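Local coordinates for phenol hydroxylase component phN (Pseudomonas stutzeri, PDB 3U52), which probably serves as the large, diiron-bearing subunit of a bacterial multicomponent phenol hydroxylase, which uses dioxygen to hydroxylate phenols, at residues I247-E252 against E311-R316; Y200-L205 against V297-N302. One frame throughout, in Å; residues are numbered along the deposited sequence.

Interaction 1: I247-E252 against E311-R316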
loop_
_atom_site.group_PDB
_atom_site.type_symbol
_atom_site.label_atom_id
_atom_site.label_comp_id
_atom_site.label_asym_id
_atom_site.label_seq_id
_atom_site.Cartn_x
_atom_site.Cartn_y
_atom_site.Cartn_z
ATOM N N ILE A 247 -22.375 6.652 33.411
ATOM C CA ILE A 247 -22.989 5.724 34.394
ATOM C C ILE A 247 -22.891 6.249 35.823
ATOM O O ILE A 247 -23.882 6.191 36.577
ATOM C CB ILE A 247 -22.362 4.328 34.292
ATOM C CG1 ILE A 247 -22.719 3.703 32.942
ATOM C CG2 ILE A 247 -22.876 3.414 35.385
ATOM C CD1 ILE A 247 -22.088 2.282 32.753
ATOM N N LEU A 248 -21.715 6.800 36.170
ATOM C CA LEU A 248 -21.508 7.350 37.508
ATOM C C LEU A 248 -22.367 8.592 37.765
ATOM O O LEU A 248 -22.803 8.821 38.888
ATOM C CB LEU A 248 -20.028 7.693 37.744
ATOM C CG LEU A 248 -19.163 6.428 37.837
ATOM C CD1 LEU A 248 -17.651 6.765 37.774
ATOM C CD2 LEU A 248 -19.524 5.597 39.046
ATOM N N GLU A 249 -22.622 9.378 36.732
ATOM C CA GLU A 249 -23.384 10.615 36.896
ATOM C C GLU A 249 -24.879 10.417 36.889
ATOM O O GLU A 249 -25.627 11.273 37.345
ATOM C CB GLU A 249 -22.983 11.598 35.814
ATOM C CG GLU A 249 -21.631 12.204 36.120
ATOM C CD GLU A 249 -21.195 13.242 35.144
ATOM O OE1 GLU A 249 -22.070 13.751 34.407
ATOM O OE2 GLU A 249 -19.976 13.549 35.128
ATOM N N GLN A 250 -25.332 9.282 36.381
ATOM C CA GLN A 250 -26.754 9.066 36.206
ATOM C C GLN A 250 -27.524 8.808 37.502
ATOM O O GLN A 250 -28.714 9.100 37.565
ATOM C CB GLN A 250 -27.019 7.967 35.174
ATOM C CG GLN A 250 -26.742 8.412 33.784
ATOM C CD GLN A 250 -27.824 9.307 33.240
ATOM O OE1 GLN A 250 -28.975 8.962 33.313
ATOM N NE2 GLN A 250 -27.460 10.461 32.706
ATOM N N HIS A 251 -26.863 8.303 38.535
ATOM C CA HIS A 251 -27.561 8.009 39.767
ATOM C C HIS A 251 -26.570 7.611 40.821
ATOM O O HIS A 251 -25.683 6.799 40.550
ATOM C CB HIS A 251 -28.553 6.859 39.568
ATOM C CG HIS A 251 -29.688 6.915 40.533
ATOM N ND1 HIS A 251 -29.542 6.567 41.859
ATOM C CD2 HIS A 251 -30.965 7.347 40.391
ATOM C CE1 HIS A 251 -30.690 6.751 42.489
ATOM N NE2 HIS A 251 -31.568 7.228 41.621
ATOM N N GLU A 252 -26.720 8.140 42.031
ATOM C CA GLU A 252 -25.782 7.815 43.111
ATOM C C GLU A 252 -25.795 6.350 43.432
ATOM O O GLU A 252 -24.782 5.809 43.831
ATOM C CB GLU A 252 -26.066 8.604 44.397
ATOM C CG GLU A 252 -27.500 8.533 44.846
ATOM C CD GLU A 252 -27.766 9.362 46.098
ATOM O OE1 GLU A 252 -27.631 10.612 46.030
ATOM O OE2 GLU A 252 -28.119 8.756 47.148
ATOM N N GLU A 311 -12.407 10.112 41.786
ATOM C CA GLU A 311 -12.679 10.447 43.184
ATOM C C GLU A 311 -13.849 11.412 43.389
ATOM O O GLU A 311 -14.561 11.294 44.378
ATOM C CB GLU A 311 -11.450 11.034 43.844
ATOM C CG GLU A 311 -10.409 10.009 44.242
ATOM C CD GLU A 311 -9.238 10.636 44.997
ATOM O OE1 GLU A 311 -8.075 10.350 44.629
ATOM O OE2 GLU A 311 -9.494 11.437 45.933
ATOM N N ARG A 312 -14.048 12.353 42.457
ATOM C CA ARG A 312 -15.185 13.290 42.516
ATOM C C ARG A 312 -16.539 12.595 42.525
ATOM O O ARG A 312 -17.512 13.170 42.999
ATOM C CB ARG A 312 -15.133 14.335 41.387
ATOM C CG ARG A 312 -15.514 13.869 39.984
ATOM C CD ARG A 312 -15.516 15.063 39.014
ATOM N NE ARG A 312 -16.832 15.372 38.417
ATOM C CZ ARG A 312 -17.896 15.909 39.039
ATOM N NH1 ARG A 312 -17.873 16.204 40.342
ATOM N NH2 ARG A 312 -19.012 16.128 38.346
ATOM N N TYR A 313 -16.590 11.365 42.002
ATOM C CA TYR A 313 -17.825 10.545 41.978
ATOM C C TYR A 313 -17.943 9.648 43.187
ATOM O O TYR A 313 -18.949 8.969 43.339
ATOM C CB TYR A 313 -17.884 9.666 40.733
ATOM C CG TYR A 313 -17.792 10.415 39.437
ATOM C CD1 TYR A 313 -16.680 10.280 38.604
ATOM C CD2 TYR A 313 -18.807 11.282 39.053
ATOM C CE1 TYR A 313 -16.587 10.971 37.418
ATOM C CE2 TYR A 313 -18.734 11.990 37.858
ATOM C CZ TYR A 313 -17.625 11.822 37.043
ATOM O OH TYR A 313 -17.595 12.536 35.866
ATOM N N GLY A 314 -16.939 9.639 44.058
ATOM C CA GLY A 314 -16.951 8.691 45.174
ATOM C C GLY A 314 -16.271 7.357 44.845
ATOM O O GLY A 314 -16.437 6.381 45.582
ATOM N N ILE A 315 -15.494 7.307 43.762
ATOM C CA ILE A 315 -14.834 6.044 43.335
ATOM C C ILE A 315 -13.423 5.949 43.960
ATOM O O ILE A 315 -12.720 6.942 44.030
ATOM C CB ILE A 315 -14.769 5.947 41.762
ATOM C CG1 ILE A 315 -16.158 5.712 41.158
ATOM C CG2 ILE A 315 -13.701 4.937 41.251
ATOM C CD1 ILE A 315 -16.819 4.380 41.504
ATOM N N ARG A 316 -13.025 4.798 44.476
ATOM C CA ARG A 316 -11.631 4.639 44.970
ATOM C C ARG A 316 -10.853 3.742 43.986
ATOM O O ARG A 316 -11.462 3.085 43.142
ATOM C CB ARG A 316 -11.597 4.045 46.382
ATOM C CG ARG A 316 -12.384 2.743 46.474
ATOM C CD ARG A 316 -11.994 1.793 47.585
ATOM N NE ARG A 316 -12.887 0.632 47.581
ATOM C CZ ARG A 316 -12.763 -0.408 46.750
ATOM N NH1 ARG A 316 -11.765 -0.446 45.870
ATOM N NH2 ARG A 316 -13.627 -1.410 46.793
#
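Tyr-313 lies across the last turn of helix 220-250, its ring between Leu-248 and neighbouring Arg-312, within the Schellman motif that ends helix 291-310. CB of Leu-248 makes a CH-pi contact over one ring face, 4.2 Å from the Tyr-313 ring centroid, while CG of Arg-312 covers the centre of the opposite face. The Leu-248 side chain crosses the ring at about a right angle; with CG beside the backbone N (chi1 -69°), CD1 lies against CD1 of Tyr-313, at 3.7 Å, and CG1 of Ile-315, while CD2 packs on Ile-315. These branched aliphatic groups suit the buried side. On the more exposed side, CG of Glu-249, anti to the carbonyl carbon (chi1 -76°), lies 3.4 Å from CE2 of Tyr-313, and the extended chain carries the carboxylate to the ring edge. A phenylalanine in place of Tyr-313 would probably keep the packing on Leu-248 but leave the Glu-249 carboxylate without its hydroxyl partner and freer to turn. Gly-314, the C-prime residue, takes the positive phi that lets the chain turn away. OH of Tyr-313 donates to the anti lone pair of Glu-249 OE2 at 2.7 Å, with carboxylate and ring planes 38° apart.

Interaction 2: Y200-L205 against V297-N302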
loop_
_atom_site.group_PDB
_atom_site.type_symbol
_atom_site.label_atom_id
_atom_site.label_comp_id
_atom_site.label_asym_id
_atom_site.label_seq_id
_atom_site.Cartn_x
_atom_site.Cartn_y
_atom_site.Cartn_z
ATOM N N TYR A 200 -9.809 1.231 27.967
ATOM C CA TYR A 200 -9.352 2.510 28.408
ATOM C C TYR A 200 -8.224 2.380 29.429
ATOM O O TYR A 200 -7.121 2.878 29.201
ATOM C CB TYR A 200 -10.505 3.379 28.933
ATOM C CG TYR A 200 -10.031 4.758 29.266
ATOM C CD1 TYR A 200 -9.794 5.135 30.568
ATOM C CD2 TYR A 200 -9.767 5.674 28.254
ATOM C CE1 TYR A 200 -9.293 6.427 30.866
ATOM C CE2 TYR A 200 -9.285 6.921 28.525
ATOM C CZ TYR A 200 -9.051 7.309 29.834
ATOM O OH TYR A 200 -8.582 8.604 30.090
ATOM N N VAL A 201 -8.487 1.737 30.547
ATOM C CA VAL A 201 -7.500 1.626 31.587
ATOM C C VAL A 201 -6.255 0.761 31.228
ATOM O O VAL A 201 -5.119 1.194 31.467
ATOM C CB VAL A 201 -8.117 1.167 32.909
ATOM C CG1 VAL A 201 -7.017 1.070 34.008
ATOM C CG2 VAL A 201 -9.177 2.175 33.337
ATOM N N LEU A 202 -6.472 -0.436 30.667
ATOM C CA LEU A 202 -5.411 -1.448 30.542
ATOM C C LEU A 202 -4.932 -1.633 29.107
ATOM O O LEU A 202 -3.994 -2.391 28.852
ATOM C CB LEU A 202 -5.892 -2.782 31.142
ATOM C CG LEU A 202 -6.150 -2.714 32.670
ATOM C CD1 LEU A 202 -6.787 -4.011 33.211
ATOM C CD2 LEU A 202 -4.851 -2.390 33.463
ATOM N N THR A 203 -5.575 -0.926 28.182
ATOM C CA THR A 203 -5.290 -1.018 26.732
ATOM C C THR A 203 -3.811 -0.955 26.302
ATOM O O THR A 203 -3.324 -1.790 25.538
ATOM C CB THR A 203 -6.133 0.009 25.904
ATOM O OG1 THR A 203 -5.953 -0.300 24.530
ATOM C CG2 THR A 203 -5.717 1.476 26.166
ATOM N N ASN A 204 -3.100 0.024 26.813
ATOM C CA ASN A 204 -1.684 0.208 26.489
ATOM C C ASN A 204 -0.783 -0.949 26.921
ATOM O O ASN A 204 0.282 -1.172 26.321
ATOM C CB ASN A 204 -1.186 1.520 27.110
ATOM C CG ASN A 204 -1.612 2.763 26.295
ATOM O OD1 ASN A 204 -1.680 2.724 25.059
ATOM N ND2 ASN A 204 -1.888 3.851 26.988
ATOM N N LEU A 205 -1.168 -1.641 27.987
ATOM C CA LEU A 205 -0.405 -2.822 28.433
ATOM C C LEU A 205 -0.472 -4.005 27.482
ATOM O O LEU A 205 0.408 -4.871 27.509
ATOM C CB LEU A 205 -0.800 -3.243 29.849
ATOM C CG LEU A 205 -0.470 -2.136 30.852
ATOM C CD1 LEU A 205 -1.333 -2.117 32.103
ATOM C CD2 LEU A 205 0.978 -2.240 31.204
ATOM N N VAL A 297 4.459 2.865 34.132
ATOM C CA VAL A 297 4.033 3.993 33.324
ATOM C C VAL A 297 2.553 3.925 32.990
ATOM O O VAL A 297 1.814 4.882 33.195
ATOM C CB VAL A 297 4.893 4.071 32.033
ATOM C CG1 VAL A 297 4.380 5.191 31.074
ATOM C CG2 VAL A 297 6.354 4.283 32.443
ATOM N N TYR A 298 2.100 2.791 32.481
ATOM C CA TYR A 298 0.760 2.734 31.944
ATOM C C TYR A 298 -0.300 2.555 33.009
ATOM O O TYR A 298 -1.403 3.046 32.852
ATOM C CB TYR A 298 0.642 1.685 30.832
ATOM C CG TYR A 298 1.528 2.062 29.687
ATOM C CD1 TYR A 298 2.645 1.308 29.374
ATOM C CD2 TYR A 298 1.270 3.212 28.941
ATOM C CE1 TYR A 298 3.476 1.681 28.324
ATOM C CE2 TYR A 298 2.089 3.596 27.903
ATOM C CZ TYR A 298 3.189 2.833 27.597
ATOM O OH TYR A 298 4.015 3.215 26.550
ATOM N N TYR A 299 0.016 1.856 34.084
ATOM C CA TYR A 299 -0.974 1.722 35.115
ATOM C C TYR A 299 -0.652 2.625 36.272
ATOM O O TYR A 299 -1.514 3.408 36.676
ATOM C CB TYR A 299 -1.181 0.263 35.620
ATOM C CG TYR A 299 -2.251 0.264 36.693
ATOM C CD1 TYR A 299 -1.910 0.270 38.056
ATOM C CD2 TYR A 299 -3.611 0.370 36.342
ATOM C CE1 TYR A 299 -2.887 0.371 39.039
ATOM C CE2 TYR A 299 -4.582 0.470 37.317
ATOM C CZ TYR A 299 -4.224 0.486 38.649
ATOM O OH TYR A 299 -5.247 0.536 39.598
ATOM N N GLU A 300 0.529 2.531 36.866
ATOM C CA GLU A 300 0.720 3.296 38.117
ATOM C C GLU A 300 0.611 4.834 37.883
ATOM O O GLU A 300 -0.083 5.526 38.621
ATOM C CB GLU A 300 2.019 2.916 38.833
ATOM C CG GLU A 300 1.953 1.514 39.439
ATOM C CD GLU A 300 3.233 1.113 40.144
ATOM O OE1 GLU A 300 3.696 -0.028 39.944
ATOM O OE2 GLU A 300 3.780 1.951 40.880
ATOM N N GLN A 301 1.234 5.342 36.824
ATOM C CA GLN A 301 1.192 6.779 36.541
ATOM C C GLN A 301 -0.098 7.195 35.880
ATOM O O GLN A 301 -0.867 7.992 36.444
ATOM C CB GLN A 301 2.426 7.192 35.728
ATOM C CG GLN A 301 3.708 7.092 36.594
ATOM C CD GLN A 301 5.023 7.372 35.862
ATOM O OE1 GLN A 301 5.067 7.710 34.653
ATOM N NE2 GLN A 301 6.122 7.226 36.607
ATOM N N ASN A 302 -0.379 6.670 34.689
ATOM C CA ASN A 302 -1.575 7.106 33.944
ATOM C C ASN A 302 -2.894 6.750 34.657
ATOM O O ASN A 302 -3.793 7.579 34.786
ATOM C CB ASN A 302 -1.558 6.546 32.514
ATOM C CG ASN A 302 -0.398 7.076 31.666
ATOM O OD1 ASN A 302 0.355 7.960 32.076
ATOM N ND2 ASN A 302 -0.246 6.520 30.477
HETATM O O HOH W 1 -4.202 3.219 33.064
HETATM O O HOH W 2 -1.957 4.213 29.863
#
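Tyr-298 and Tyr-299 project from helix 291-310 to the two flanks of Leu-205, a residue of helix 187-216. The short segments run roughly antiparallel, at 142°, with their axes 8.7 Å apart at closest approach. Leu-205 is the bump that enters the hollow at the base of the two tyrosines: its CD2 lies 4.0 Å from CB of Tyr-298, and its other branch, CD1, meets CB of Tyr-299. A forked leucine suits this place because each methyl serves one wall.

Beside it, Asn-204 presses its CB against the Tyr-298 ring, 3.5 Å from CD2, the tightest approach between the side chains here. The two side chains cross at about a right angle, with the amide and ring planes 50° apart, while CG1 of Val-297 lies over the centre of one ring face. On the other flank Tyr-299 has CG anti to the backbone N (chi1 -180°), which sends its ring alongside Val-201 and Leu-202. CG1 of Val-201 comes to the ring edge, 4.2 Å from CE2 of Tyr-299, and CD2 of Leu-202 approaches CD2 of the same ring obliquely. The phenol end of Tyr-299 reaches beyond the pair to hydrogen-bond Gln-321.

Two waters occupy the polar strip between the backbones. One donates to Val-201 O and to Tyr-298 O, at 2.8 Å from the latter; the other accepts from the amides of Asn-204 and Asn-302 and donates to Tyr-298 O. Both helices have wider pi-type turns here, and the waters bridge polar groups that do not meet directly. Val-201 also lies close to a bound xenon. The whole is water-bridged helix-helix packing on helix 187-216, which supplies the iron ligand Glu-199, within the helical diiron fold of bacterial multicomponent monooxygenases.

The segments alternate along the chain: 200-205, 247-252, 297-302, then 311-316. Helix 187-216 leads directly into helix 220-250, and these two helices supply Glu-199, Glu-233 and His-236 to one of the iron sites. Both contacts bring the region of helix 291-310 against this pair: interaction 2 through the helix body, interaction 1 through the loop that follows it. Their centres are 21 Å apart and their nearest atoms about 8 Å apart, without touching. Interaction 2 is buried nearer the chain's centre, whereas interaction 1 is partly buried and farther out. Together they join this later helix to two iron-ligating helices at two separate places.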